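Local coordinates for protein 5-oxopent-3-ene-1,2,5-tricarboxylate decarboxylase (Exiguobacterium antarcticum B7, PDB 6IYM) that belongs to the fumarylacetoacetate hydrolase family, with a beta-rich fold that holds a magnesium ion among three carboxylate side chains, at residues H59-A64 against P107-E112; N78-I83 against L213-V218; E124-I129 against I153-A158. One frame throughout, in Å; residues are numbered along the deposited sequence.

Interaction 3 is the buried core contact: every touching residue is enclosed, two antiparallel strands pair, and three carboxylates converge on magnesium. Interactions 1 and 2 are partly buried and lie on opposite sides of the chain's centre, about 29 Å apart between contact centres. In interaction 1, loop 59-64, bound to strand 4-10, meets a segment bordering strand 269-276 through a salt bridge and a proline. Interaction 2 joins two loops by backbone and amide hydrogen bonds plus a methionine on a tyrosine ring. Both touch interaction 3 through apolar side chains: Ile111 CD1 lies 4.0 Å from Val156 CG2, and Val218 CG1 lies 3.8 Å from Ile129 CD1.

Interaction 1 (H59-A64 against P107-E112); sequences HVRLLA and PFDPIE
Arg61 NH2 meets Asp109 OD1 at 2.9 Å, a salt bridge whose hydrogen-bond component is weak because the N-H...O angle is 117°. The carboxylate carbon lies in the plane of the guanidinium and at its edge, yet the two flat groups stand 80° apart, so one oxygen makes the approach instead of a side-by-side pairing of both. Arg61 brings NH2 there with CG anti to the backbone N (chi1 -153°) and further bends at chi2 and chi3. Each charged group has a second partner: Arg61 NH1 forms a salt bridge with Glu9 OE1, and Asp109 OD2 accepts a hydrogen bond from Gly106 N. The guanidinium is therefore shared between two carboxylates, and both oxygens of Asp109 are engaged.

The contact bridges two beta regions of this fumarylacetoacetate hydrolase family protein. Residues 59-64 run beside strand 4-10, with backbone hydrogen bonds between Arg61 and Glu9 and between Leu63 and Arg7, whereas 107-112 leads into strand 111-112, which pairs with strand 269-276.

Apart from the ion pair, Pro107 presents the CG-CD side of its ring to the other backbone. Pro107 CD lies 3.4 Å from Leu63 O and 3.7 Å from Ala64 N, contacts between a ring carbon and peptide atoms. The CB of Leu63 points away, which is consistent with this close approach of its main chain to the proline; the CA atoms of Leu63 and Pro107 are 6.1 Å apart. Leu62 behaves differently. Its CB points toward Pro107 and packs at 4.0 Å from Pro107 CG, but the rest of the side chain leads away, and Leu62 touches Phe6. Pro107 in turn rests on Leu271 and Pro182.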
loop_
_atom_site.group_PDB
_atom_site.type_symbol
_atom_site.label_atom_id
_atom_site.label_comp_id
_atom_site.label_asym_id
_atom_site.label_seq_id
_atom_site.Cartn_x
_atom_site.Cartn_y
_atom_site.Cartn_z
ATOM N N HIS A 59 -21.069 24.880 -8.845
ATOM C CA HIS A 59 -21.725 23.544 -8.744
ATOM C C HIS A 59 -21.204 22.634 -9.869
ATOM O O HIS A 59 -22.026 22.051 -10.601
ATOM C CB HIS A 59 -23.261 23.685 -8.710
ATOM C CG HIS A 59 -23.882 24.284 -9.933
ATOM N ND1 HIS A 59 -23.557 25.551 -10.394
ATOM C CD2 HIS A 59 -24.835 23.815 -10.769
ATOM C CE1 HIS A 59 -24.268 25.826 -11.469
ATOM N NE2 HIS A 59 -25.060 24.778 -11.720
ATOM N N VAL A 60 -19.875 22.509 -9.970
ATOM C CA VAL A 60 -19.137 21.795 -11.055
ATOM C C VAL A 60 -18.910 20.340 -10.626
ATOM O O VAL A 60 -18.981 19.452 -11.508
ATOM C CB VAL A 60 -17.817 22.518 -11.391
ATOM C CG1 VAL A 60 -16.925 22.737 -10.176
ATOM C CG2 VAL A 60 -17.053 21.806 -12.491
ATOM N N ARG A 61 -18.675 20.128 -9.325
ATOM C CA ARG A 61 -18.452 18.820 -8.639
ATOM C C ARG A 61 -17.025 18.308 -8.893
ATOM O O ARG A 61 -16.739 17.807 -10.017
ATOM C CB ARG A 61 -19.469 17.739 -9.012
ATOM C CG ARG A 61 -19.655 16.721 -7.895
ATOM C CD ARG A 61 -19.972 15.305 -8.338
ATOM N NE ARG A 61 -19.439 14.321 -7.394
ATOM C CZ ARG A 61 -19.777 13.027 -7.340
ATOM N NH1 ARG A 61 -20.677 12.523 -8.168
ATOM N NH2 ARG A 61 -19.220 12.239 -6.438
ATOM N N LEU A 62 -16.196 18.401 -7.851
ATOM C CA LEU A 62 -14.772 17.980 -7.794
ATOM C C LEU A 62 -14.740 16.466 -7.580
ATOM O O LEU A 62 -15.680 15.931 -6.942
ATOM C CB LEU A 62 -14.101 18.715 -6.624
ATOM C CG LEU A 62 -13.715 20.183 -6.833
ATOM C CD1 LEU A 62 -12.392 20.289 -7.536
ATOM C CD2 LEU A 62 -14.753 20.958 -7.622
ATOM N N LEU A 63 -13.717 15.784 -8.095
ATOM C CA LEU A 63 -13.449 14.363 -7.754
ATOM C C LEU A 63 -12.240 14.319 -6.816
ATOM O O LEU A 63 -11.629 15.408 -6.569
ATOM C CB LEU A 63 -13.236 13.554 -9.037
ATOM C CG LEU A 63 -14.437 13.521 -9.997
ATOM C CD1 LEU A 63 -14.047 12.848 -11.303
ATOM C CD2 LEU A 63 -15.655 12.828 -9.378
ATOM N N ALA A 64 -11.911 13.139 -6.287
ATOM C CA ALA A 64 -10.616 12.926 -5.604
ATOM C C ALA A 64 -9.517 13.345 -6.581
ATOM O O ALA A 64 -9.664 13.156 -7.778
ATOM C CB ALA A 64 -10.496 11.486 -5.183
ATOM N N PRO A 107 -14.291 14.714 -2.693
ATOM C CA PRO A 107 -15.130 15.676 -1.990
ATOM C C PRO A 107 -16.636 15.336 -2.047
ATOM O O PRO A 107 -17.122 14.912 -3.091
ATOM C CB PRO A 107 -14.797 16.989 -2.703
ATOM C CG PRO A 107 -13.407 16.788 -3.216
ATOM C CD PRO A 107 -13.364 15.333 -3.643
ATOM N N PHE A 108 -17.312 15.476 -0.894
ATOM C CA PHE A 108 -18.779 15.323 -0.676
ATOM C C PHE A 108 -19.235 13.883 -0.873
ATOM O O PHE A 108 -20.435 13.637 -0.676
ATOM C CB PHE A 108 -19.572 16.260 -1.584
ATOM C CG PHE A 108 -19.368 17.722 -1.291
ATOM C CD1 PHE A 108 -19.843 18.270 -0.107
ATOM C CD2 PHE A 108 -18.711 18.541 -2.190
ATOM C CE1 PHE A 108 -19.645 19.613 0.174
ATOM C CE2 PHE A 108 -18.494 19.880 -1.900
ATOM C CZ PHE A 108 -18.993 20.423 -0.737
ATOM N N ASP A 109 -18.323 12.953 -1.184
ATOM C CA ASP A 109 -18.654 11.508 -1.236
ATOM C C ASP A 109 -18.974 11.029 0.166
ATOM O O ASP A 109 -18.269 11.363 1.128
ATOM C CB ASP A 109 -17.522 10.638 -1.783
ATOM C CG ASP A 109 -17.388 10.722 -3.281
ATOM O OD1 ASP A 109 -18.213 11.439 -3.871
ATOM O OD2 ASP A 109 -16.422 10.121 -3.837
ATOM N N PRO A 110 -19.982 10.150 0.284
ATOM C CA PRO A 110 -20.275 9.494 1.549
ATOM C C PRO A 110 -19.107 8.630 2.057
ATOM O O PRO A 110 -18.374 8.053 1.241
ATOM C CB PRO A 110 -21.476 8.588 1.230
ATOM C CG PRO A 110 -22.035 9.111 -0.076
ATOM C CD PRO A 110 -20.871 9.723 -0.816
ATOM N N ILE A 111 -18.936 8.587 3.384
ATOM C CA ILE A 111 -18.083 7.596 4.088
ATOM C C ILE A 111 -18.999 6.445 4.504
ATOM O O ILE A 111 -19.916 6.681 5.292
ATOM C CB ILE A 111 -17.372 8.235 5.301
ATOM C CG1 ILE A 111 -16.329 9.276 4.883
ATOM C CG2 ILE A 111 -16.759 7.183 6.198
ATOM C CD1 ILE A 111 -16.213 10.407 5.872
ATOM N N GLU A 112 -18.796 5.255 3.954
ATOM C CA GLU A 112 -19.588 4.065 4.333
ATOM C C GLU A 112 -19.439 3.873 5.845
ATOM O O GLU A 112 -18.302 3.909 6.334
ATOM C CB GLU A 112 -19.130 2.883 3.475
ATOM C CG GLU A 112 -19.800 1.571 3.803
ATOM C CD GLU A 112 -19.523 0.448 2.815
ATOM O OE1 GLU A 112 -20.139 -0.621 2.983
ATOM O OE2 GLU A 112 -18.680 0.624 1.899
#

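Interaction 2 (N78-I83 against L213-V218); sequences NYADHI and LMLRDV
Asn78 uses its side-chain amide as a stand-in for a peptide group, gripping both backbone polar atoms of Arg216. Asn78 OD1 accepts from Arg216 N at 2.9 Å, while Asn78 ND2 donates to Arg216 O at 3.1 Å in a nearly straight bond (173°), with the acceptor close to the amide plane. These bonds prolong a single beta bridge between Tyr79 and Met214, a pairing of two loops that run in opposite senses: Asn78 lies across from Leu215, and Ala80 from Leu213. Two backbone bonds flank the bridge, Leu215 N to Asn78 O at 2.8 Å and Ala80 N to Leu213 O at 2.9 Å.

The Asn78 amide reaches beyond the bridge because chi1, at -159°, turns CG away from the backbone N, and its ND2 also donates to Thr239 O. Two acceptors engage that nitrogen and restrict rotation of the amide; the side chain of Asn78 lies about 8 Å from the magnesium ion. Met214 and Arg216 both touch Ile221 of helix 218-225, which 213-218 enters.

Leu215 CD2 packs on Ala80 CB at 4.0 Å, and Leu213 CB on Tyr79 CD2 at 3.9 Å. Tyr79 and Met214 extend in the same direction in a Met-aromatic contact; the sulfur stands obliquely to the ring, whereas Met214 CG makes a CH-pi contact over one face, 4.1 Å from the Tyr79 ring centroid and displaced toward the rim.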
loop_
_atom_site.group_PDB
_atom_site.type_symbol
_atom_site.label_atom_id
_atom_site.label_comp_id
_atom_site.label_asym_id
_atom_site.label_seq_id
_atom_site.Cartn_x
_atom_site.Cartn_y
_atom_site.Cartn_z
ATOM N N ASN A 78 1.729 12.989 15.599
ATOM C CA ASN A 78 2.685 13.968 15.046
ATOM C C ASN A 78 2.360 15.390 15.494
ATOM O O ASN A 78 2.931 16.309 14.915
ATOM C CB ASN A 78 2.738 13.904 13.529
ATOM C CG ASN A 78 4.026 14.495 13.001
ATOM O OD1 ASN A 78 5.070 14.387 13.655
ATOM N ND2 ASN A 78 3.955 15.158 11.859
ATOM N N TYR A 79 1.486 15.604 16.481
ATOM C CA TYR A 79 1.084 16.993 16.846
ATOM C C TYR A 79 1.241 17.156 18.355
ATOM O O TYR A 79 0.830 16.255 19.074
ATOM C CB TYR A 79 -0.343 17.315 16.389
ATOM C CG TYR A 79 -0.471 17.851 14.978
ATOM C CD1 TYR A 79 -0.385 17.006 13.880
ATOM C CD2 TYR A 79 -0.662 19.198 14.724
ATOM C CE1 TYR A 79 -0.493 17.493 12.586
ATOM C CE2 TYR A 79 -0.798 19.699 13.433
ATOM C CZ TYR A 79 -0.696 18.840 12.353
ATOM O OH TYR A 79 -0.822 19.303 11.073
ATOM N N ALA A 80 1.896 18.237 18.760
ATOM C CA ALA A 80 1.904 18.777 20.140
ATOM C C ALA A 80 0.514 19.347 20.452
ATOM O O ALA A 80 -0.182 19.769 19.502
ATOM C CB ALA A 80 2.979 19.831 20.282
ATOM N N ASP A 81 0.115 19.329 21.726
ATOM C CA ASP A 81 -1.209 19.824 22.191
ATOM C C ASP A 81 -1.139 21.351 22.346
ATOM O O ASP A 81 -1.441 22.051 21.363
ATOM C CB ASP A 81 -1.659 19.090 23.461
ATOM C CG ASP A 81 -2.347 17.755 23.207
ATOM O OD1 ASP A 81 -2.275 17.262 22.067
ATOM O OD2 ASP A 81 -2.967 17.226 24.150
ATOM N N HIS A 82 -0.748 21.850 23.524
ATOM C CA HIS A 82 -0.852 23.287 23.911
ATOM C C HIS A 82 0.465 23.996 23.566
ATOM O O HIS A 82 1.019 24.699 24.440
ATOM C CB HIS A 82 -1.286 23.413 25.385
ATOM C CG HIS A 82 -2.766 23.331 25.585
ATOM N ND1 HIS A 82 -3.400 22.167 25.992
ATOM C CD2 HIS A 82 -3.738 24.261 25.440
ATOM C CE1 HIS A 82 -4.698 22.384 26.082
ATOM N NE2 HIS A 82 -4.929 23.665 25.753
ATOM N N ILE A 83 0.890 23.850 22.306
ATOM C CA ILE A 83 2.247 24.163 21.752
ATOM C C ILE A 83 3.339 23.636 22.708
ATOM O O ILE A 83 3.528 22.405 22.684
ATOM C CB ILE A 83 2.381 25.641 21.291
ATOM C CG1 ILE A 83 3.811 25.973 20.846
ATOM C CG2 ILE A 83 1.832 26.635 22.311
ATOM C CD1 ILE A 83 3.895 27.052 19.791
ATOM N N LEU A 213 2.722 23.007 15.210
ATOM C CA LEU A 213 2.715 22.038 16.350
ATOM C C LEU A 213 3.246 20.653 15.946
ATOM O O LEU A 213 3.330 19.790 16.848
ATOM C CB LEU A 213 1.291 21.858 16.871
ATOM C CG LEU A 213 0.605 23.104 17.431
ATOM C CD1 LEU A 213 -0.761 22.712 18.004
ATOM C CD2 LEU A 213 1.459 23.780 18.482
ATOM N N MET A 214 3.556 20.426 14.669
ATOM C CA MET A 214 4.055 19.114 14.140
ATOM C C MET A 214 5.376 18.735 14.829
ATOM O O MET A 214 6.294 19.569 14.866
ATOM C CB MET A 214 4.292 19.183 12.627
ATOM C CG MET A 214 3.019 19.133 11.788
ATOM S SD MET A 214 3.363 19.449 10.033
ATOM C CE MET A 214 3.424 17.782 9.392
ATOM N N LEU A 215 5.456 17.520 15.363
ATOM C CA LEU A 215 6.654 16.985 16.063
ATOM C C LEU A 215 7.740 16.680 15.017
ATOM O O LEU A 215 8.937 16.929 15.330
ATOM C CB LEU A 215 6.242 15.759 16.892
ATOM C CG LEU A 215 5.073 15.971 17.862
ATOM C CD1 LEU A 215 4.647 14.655 18.512
ATOM C CD2 LEU A 215 5.429 16.989 18.927
ATOM N N ARG A 216 7.337 16.240 13.812
ATOM C CA ARG A 216 8.193 16.170 12.590
ATOM C C ARG A 216 7.570 17.001 11.457
ATOM O O ARG A 216 6.481 16.623 10.958
ATOM C CB ARG A 216 8.401 14.700 12.190
ATOM C CG ARG A 216 9.334 13.953 13.136
ATOM C CD ARG A 216 9.021 12.484 13.289
ATOM N NE ARG A 216 9.899 11.822 14.253
ATOM C CZ ARG A 216 9.580 11.478 15.494
ATOM N NH1 ARG A 216 8.381 11.740 15.988
ATOM N NH2 ARG A 216 10.484 10.890 16.259
ATOM N N ASP A 217 8.237 18.082 11.049
ATOM C CA ASP A 217 7.781 19.003 9.975
ATOM C C ASP A 217 7.843 18.275 8.620
ATOM O O ASP A 217 8.251 17.083 8.576
ATOM C CB ASP A 217 8.548 20.332 10.028
ATOM C CG ASP A 217 9.964 20.276 9.488
ATOM O OD1 ASP A 217 10.489 19.155 9.368
ATOM O OD2 ASP A 217 10.512 21.354 9.168
ATOM N N VAL A 218 7.393 18.933 7.559
ATOM C CA VAL A 218 7.268 18.300 6.217
ATOM C C VAL A 218 8.658 17.790 5.792
ATOM O O VAL A 218 8.803 16.565 5.528
ATOM C CB VAL A 218 6.623 19.277 5.217
ATOM C CG1 VAL A 218 6.778 18.826 3.762
ATOM C CG2 VAL A 218 5.160 19.495 5.556
#

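Interaction 3 (E124-I129 against I153-A158); sequences EGELAI and INDVTA. With MG (magnesium ion), chain C.
Glu124, Glu126 and Asp155 each give one carboxylate oxygen to the magnesium ion: Glu124 OE2 and Glu126 OE2 at 2.0 Å, Asp155 OD2 at 2.1 Å. The metal draws Glu124 OE2 and Asp155 OD2 to within 3.0 Å, both bound to the same ion and not hydrogen-bonded. The Glu124 and Asp155 side chains project together toward the ion, but their carboxylate planes are 82° apart. A chi1 of 174° extends Asp155 to the ion, opposite its own backbone N.

The carboxylate oxygens that do not bind the metal have second-shell partners: Glu124 OE1 pairs with Arg159, Asp155 OD1 with Lys99, and Glu126 OE1 accepts from Gly240 N. Asp155 OD2, besides binding the metal, takes a hydrogen bond from Lys172 NZ.

Backbone positions come from an antiparallel beta pairing in the core sheet of this fumarylacetoacetate hydrolase family domain. Gly125 and Asn154 form a non-hydrogen-bonded pair, Glu126 and Ile153 a hydrogen-bonded one, with Ile153 N to Glu126 O at 3.0 Å. Asp155 N donates to Glu124 O at 2.8 Å. Asn154 OD1 adds a further bond, accepting from Glu124 N at 3.0 Å, nearly straight at 170°. Farther along, Ala128 CB packs on Ile153 CG1 at 3.6 Å.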
loop_
_atom_site.group_PDB
_atom_site.type_symbol
_atom_site.label_atom_id
_atom_site.label_comp_id
_atom_site.label_asym_id
_atom_site.label_seq_id
_atom_site.Cartn_x
_atom_site.Cartn_y
_atom_site.Cartn_z
ATOM N N GLU A 124 -9.859 12.048 11.454
ATOM C CA GLU A 124 -8.510 12.664 11.645
ATOM C C GLU A 124 -8.238 13.560 10.438
ATOM O O GLU A 124 -8.028 13.024 9.345
ATOM C CB GLU A 124 -7.383 11.627 11.733
ATOM C CG GLU A 124 -7.392 10.764 12.983
ATOM C CD GLU A 124 -6.148 9.905 13.231
ATOM O OE1 GLU A 124 -6.117 9.241 14.273
ATOM O OE2 GLU A 124 -5.246 9.853 12.360
ATOM N N GLY A 125 -8.260 14.874 10.635
ATOM C CA GLY A 125 -7.972 15.841 9.562
ATOM C C GLY A 125 -6.490 15.992 9.387
ATOM O O GLY A 125 -5.787 16.062 10.425
ATOM N N GLU A 126 -5.992 15.982 8.150
ATOM C CA GLU A 126 -4.512 15.869 7.921
ATOM C C GLU A 126 -4.047 16.603 6.656
ATOM O O GLU A 126 -4.767 16.586 5.617
ATOM C CB GLU A 126 -4.111 14.398 7.863
ATOM C CG GLU A 126 -4.425 13.602 9.121
ATOM C CD GLU A 126 -3.663 12.283 9.331
ATOM O OE1 GLU A 126 -2.659 12.036 8.601
ATOM O OE2 GLU A 126 -4.032 11.528 10.284
ATOM N N LEU A 127 -2.866 17.219 6.738
ATOM C CA LEU A 127 -2.141 17.767 5.569
ATOM C C LEU A 127 -1.498 16.599 4.825
ATOM O O LEU A 127 -0.805 15.800 5.465
ATOM C CB LEU A 127 -1.074 18.748 6.050
ATOM C CG LEU A 127 -0.127 19.273 4.973
ATOM C CD1 LEU A 127 -0.887 20.055 3.924
ATOM C CD2 LEU A 127 0.964 20.133 5.608
ATOM N N ALA A 128 -1.749 16.505 3.531
ATOM C CA ALA A 128 -1.212 15.455 2.656
ATOM C C ALA A 128 -0.096 16.051 1.810
ATOM O O ALA A 128 -0.363 17.056 1.150
ATOM C CB ALA A 128 -2.296 14.925 1.766
ATOM N N ILE A 129 1.096 15.449 1.839
ATOM C CA ILE A 129 2.192 15.728 0.855
ATOM C C ILE A 129 1.966 14.910 -0.425
ATOM O O ILE A 129 1.846 13.665 -0.338
ATOM C CB ILE A 129 3.572 15.394 1.450
ATOM C CG1 ILE A 129 3.814 16.086 2.792
ATOM C CG2 ILE A 129 4.671 15.699 0.441
ATOM C CD1 ILE A 129 4.977 15.482 3.573
ATOM N N ILE A 153 -6.242 14.951 3.547
ATOM C CA ILE A 153 -6.685 13.565 3.811
ATOM C C ILE A 153 -7.491 13.596 5.107
ATOM O O ILE A 153 -7.042 14.240 6.050
ATOM C CB ILE A 153 -5.467 12.631 3.913
ATOM C CG1 ILE A 153 -4.843 12.429 2.539
ATOM C CG2 ILE A 153 -5.830 11.313 4.564
ATOM C CD1 ILE A 153 -5.614 11.491 1.698
ATOM N N ASN A 154 -8.631 12.910 5.131
ATOM C CA ASN A 154 -9.329 12.518 6.376
ATOM C C ASN A 154 -8.981 11.050 6.608
ATOM O O ASN A 154 -9.503 10.173 5.861
ATOM C CB ASN A 154 -10.833 12.792 6.304
ATOM C CG ASN A 154 -11.529 12.680 7.647
ATOM O OD1 ASN A 154 -10.970 12.153 8.616
ATOM N ND2 ASN A 154 -12.785 13.075 7.680
ATOM N N ASP A 155 -8.121 10.798 7.596
ATOM C CA ASP A 155 -7.649 9.435 7.951
ATOM C C ASP A 155 -8.755 8.830 8.797
ATOM O O ASP A 155 -8.572 8.707 10.011
ATOM C CB ASP A 155 -6.265 9.479 8.630
ATOM C CG ASP A 155 -5.718 8.156 9.175
ATOM O OD1 ASP A 155 -6.277 7.094 8.854
ATOM O OD2 ASP A 155 -4.722 8.193 9.960
ATOM N N VAL A 156 -9.879 8.500 8.185
ATOM C CA VAL A 156 -11.035 7.894 8.910
ATOM C C VAL A 156 -10.550 6.548 9.482
ATOM O O VAL A 156 -9.797 5.840 8.783
ATOM C CB VAL A 156 -12.280 7.733 8.012
ATOM C CG1 VAL A 156 -13.405 7.012 8.749
ATOM C CG2 VAL A 156 -12.770 9.047 7.439
ATOM N N THR A 157 -10.944 6.227 10.717
ATOM C CA THR A 157 -10.371 5.142 11.536
ATOM C C THR A 157 -11.469 4.447 12.355
ATOM O O THR A 157 -12.290 5.148 12.974
ATOM C CB THR A 157 -9.311 5.696 12.497
ATOM O OG1 THR A 157 -8.280 6.413 11.820
ATOM C CG2 THR A 157 -8.693 4.604 13.345
ATOM N N ALA A 158 -11.434 3.112 12.401
ATOM C CA ALA A 158 -12.225 2.267 13.315
ATOM C C ALA A 158 -11.342 1.979 14.524
ATOM O O ALA A 158 -10.490 1.094 14.438
ATOM C CB ALA A 158 -12.641 0.988 12.616
HETATM MG MG MG C . -3.748 9.715 11.021
#